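Local coordinates for putative glycoside hydrolase (Bacteroides thetaiotaomicron VPI-5482, PDB 3HBZ), which is of uncertain function but binds calcium and may, as a putative glycoside hydrolase, take part in carbohydrate metabolism, at residues 8-13 / 74-79. Numbering follows the deposited sequence.
With NA (sodium ion), chain E; CA (calcium ion), chain C.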
loop_
_atom_site.group_PDB
_atom_site.type_symbol
_atom_site.label_atom_id
_atom_site.label_comp_id
_atom_site.label_asym_id
_atom_site.label_seq_id
_atom_site.Cartn_x
_atom_site.Cartn_y
_atom_site.Cartn_z
ATOM N N ALA A 8 -22.955 -13.278 -3.059
ATOM C CA ALA A 8 -23.504 -13.170 -1.700
ATOM C C ALA A 8 -23.501 -11.707 -1.228
ATOM O O ALA A 8 -24.454 -10.971 -1.489
ATOM C CB ALA A 8 -22.755 -14.089 -0.703
ATOM N N GLU A 9 -22.422 -11.292 -0.576
ATOM C CA GLU A 9 -22.321 -9.962 0.039
ATOM C C GLU A 9 -22.346 -8.803 -1.013
ATOM O O GLU A 9 -21.732 -8.900 -2.072
ATOM C CB GLU A 9 -21.027 -9.877 0.866
ATOM C CG GLU A 9 -21.202 -9.430 2.293
ATOM C CD GLU A 9 -20.934 -10.518 3.329
ATOM O OE1 GLU A 9 -21.350 -11.672 3.103
ATOM O OE2 GLU A 9 -20.335 -10.205 4.393
ATOM N N ALA A 10 -23.063 -7.725 -0.691
ATOM C CA ALA A 10 -23.110 -6.584 -1.505
ATOM C C ALA A 10 -22.114 -5.471 -1.071
ATOM O O ALA A 10 -21.812 -5.231 0.111
ATOM C CB ALA A 10 -24.501 -6.086 -1.585
ATOM N N ASP A 11 -21.565 -4.842 -2.088
ATOM C CA ASP A 11 -20.429 -3.984 -1.943
ATOM C C ASP A 11 -20.783 -2.534 -2.185
ATOM O O ASP A 11 -21.703 -2.209 -2.937
ATOM C CB ASP A 11 -19.365 -4.396 -2.943
ATOM C CG ASP A 11 -18.920 -5.838 -2.749
ATOM O OD1 ASP A 11 -18.759 -6.306 -1.606
ATOM O OD2 ASP A 11 -18.772 -6.524 -3.738
ATOM N N ILE A 12 -19.983 -1.670 -1.583
ATOM C CA ILE A 12 -19.814 -0.315 -2.060
ATOM C C ILE A 12 -18.839 -0.391 -3.202
ATOM O O ILE A 12 -17.729 -0.843 -3.008
ATOM C CB ILE A 12 -19.231 0.589 -0.975
ATOM C CG1 ILE A 12 -20.260 0.761 0.171
ATOM C CG2 ILE A 12 -18.880 1.947 -1.554
ATOM C CD1 ILE A 12 -19.726 1.577 1.386
ATOM N N LEU A 13 -19.246 0.080 -4.372
ATOM C CA LEU A 13 -18.415 -0.005 -5.581
ATOM C C LEU A 13 -17.705 1.281 -5.885
ATOM O O LEU A 13 -16.755 1.274 -6.621
ATOM C CB LEU A 13 -19.259 -0.431 -6.784
ATOM C CG LEU A 13 -19.912 -1.804 -6.664
ATOM C CD1 LEU A 13 -20.880 -1.975 -7.845
ATOM C CD2 LEU A 13 -18.804 -2.903 -6.631
ATOM N N TYR A 74 -21.027 2.290 7.944
ATOM C CA TYR A 74 -22.218 2.069 7.161
ATOM C C TYR A 74 -22.425 0.579 6.966
ATOM O O TYR A 74 -21.463 -0.171 6.814
ATOM C CB TYR A 74 -22.067 2.660 5.750
ATOM C CG TYR A 74 -21.864 4.174 5.644
ATOM C CD1 TYR A 74 -20.666 4.765 5.998
ATOM C CD2 TYR A 74 -22.859 5.001 5.127
ATOM C CE1 TYR A 74 -20.459 6.145 5.850
ATOM C CE2 TYR A 74 -22.669 6.374 4.986
ATOM C CZ TYR A 74 -21.463 6.940 5.337
ATOM O OH TYR A 74 -21.269 8.285 5.208
ATOM N N THR A 75 -23.679 0.159 6.904
ATOM C CA THR A 75 -24.014 -1.231 6.592
ATOM C C THR A 75 -24.752 -1.330 5.252
ATOM O O THR A 75 -25.753 -0.672 5.045
ATOM C CB THR A 75 -24.887 -1.818 7.751
ATOM O OG1 THR A 75 -24.091 -1.827 8.918
ATOM C CG2 THR A 75 -25.355 -3.233 7.487
ATOM N N VAL A 76 -24.245 -2.192 4.387
ATOM C CA VAL A 76 -24.841 -2.508 3.109
ATOM C C VAL A 76 -25.542 -3.858 3.279
ATOM O O VAL A 76 -24.964 -4.824 3.788
ATOM C CB VAL A 76 -23.788 -2.596 2.028
ATOM C CG1 VAL A 76 -24.398 -2.946 0.693
ATOM C CG2 VAL A 76 -22.983 -1.264 1.933
ATOM N N THR A 77 -26.815 -3.887 2.894
ATOM C CA THR A 77 -27.614 -5.086 2.890
ATOM C C THR A 77 -27.922 -5.440 1.460
ATOM O O THR A 77 -28.369 -4.567 0.697
ATOM C CB THR A 77 -28.933 -4.853 3.634
ATOM O OG1 THR A 77 -28.636 -4.400 4.960
ATOM C CG2 THR A 77 -29.779 -6.157 3.666
ATOM N N ALA A 78 -27.676 -6.706 1.109
ATOM C CA ALA A 78 -28.038 -7.211 -0.209
ATOM C C ALA A 78 -29.526 -7.202 -0.399
ATOM O O ALA A 78 -30.304 -7.080 0.571
ATOM C CB ALA A 78 -27.469 -8.632 -0.475
ATOM N N ALA A 79 -29.892 -7.317 -1.674
ATOM C CA ALA A 79 -31.268 -7.349 -2.138
ATOM C C ALA A 79 -32.040 -8.364 -1.388
ATOM O O ALA A 79 -33.181 -8.113 -1.063
ATOM C CB ALA A 79 -31.330 -7.682 -3.643
HETATM NA NA NA E . -18.721 -8.764 -2.202
HETATM CA CA CA C . -21.813 -10.111 6.646
HETATM O O HOH W 1 -23.799 -6.774 1.563
HETATM O O HOH W 2 -22.715 -9.260 8.792
HETATM O O HOH W 3 -19.670 -9.180 6.655
HETATM O O HOH W 4 -17.355 -8.938 0.097
HETATM O O HOH W 5 -16.899 -8.151 -3.052
#
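Residues 8-13, which lead into strand 12-16, pack against the end of strand 72-77 in the N-terminal beta domain, where the two-stranded sheet 12-16/49-52 meets the five-stranded mixed sheet. The closest alpha carbons belong to Ala10 and Ala78, 5.1 Å apart, and no direct hydrogen bond joins the segments. Val76 uses its two methyls on different residues of 8-13. Its CG1, anti to the backbone N (chi1 179°), reaches Ala10, standing 3.5 Å from Ala10 O and 3.9 Å from Ala10 CB. CG2 meets the gamma-methylene CG1 of Ile12 at 3.8 Å, the two side chains lying at a slant to each other. Although the CB of Ile12 does not point straight at the strand, its CG1 sits beside the backbone N (chi1 -67°), which brings this branch nearer to Val76. Farther along, the CB atoms of Ala10 and Ala78 lie 4.1 Å apart. Ile58 of strand 57-59 touches both Ile12 and Val76, continuing the apolar layer.

The polar link is a single water: it accepts from Ala10 N at 2.6 Å, short enough to leave its exact position doubtful, and donates to Val76 O at 3.2 Å. Asp11 turns its CB away from residues 74-79 and chelates sodium with both carboxylate oxygens, OD1 at 2.5 Å and OD2 slightly farther; Asn7 is a further ligand. Glu9 OE2 binds calcium. Lys84 and Lys85, on strand 84-92, which pairs with 72-77, link the lead-in segment to the sheet of Val76, Lys84 O through the calcium ion and Lys85 by its hydrogen bond to Asp11 OD1. Apolar packing and one shared water thus join the segments, while the carboxylates, directed elsewhere, are probably balanced in charge by the two metal ions and, for Asp11, also by Lys85.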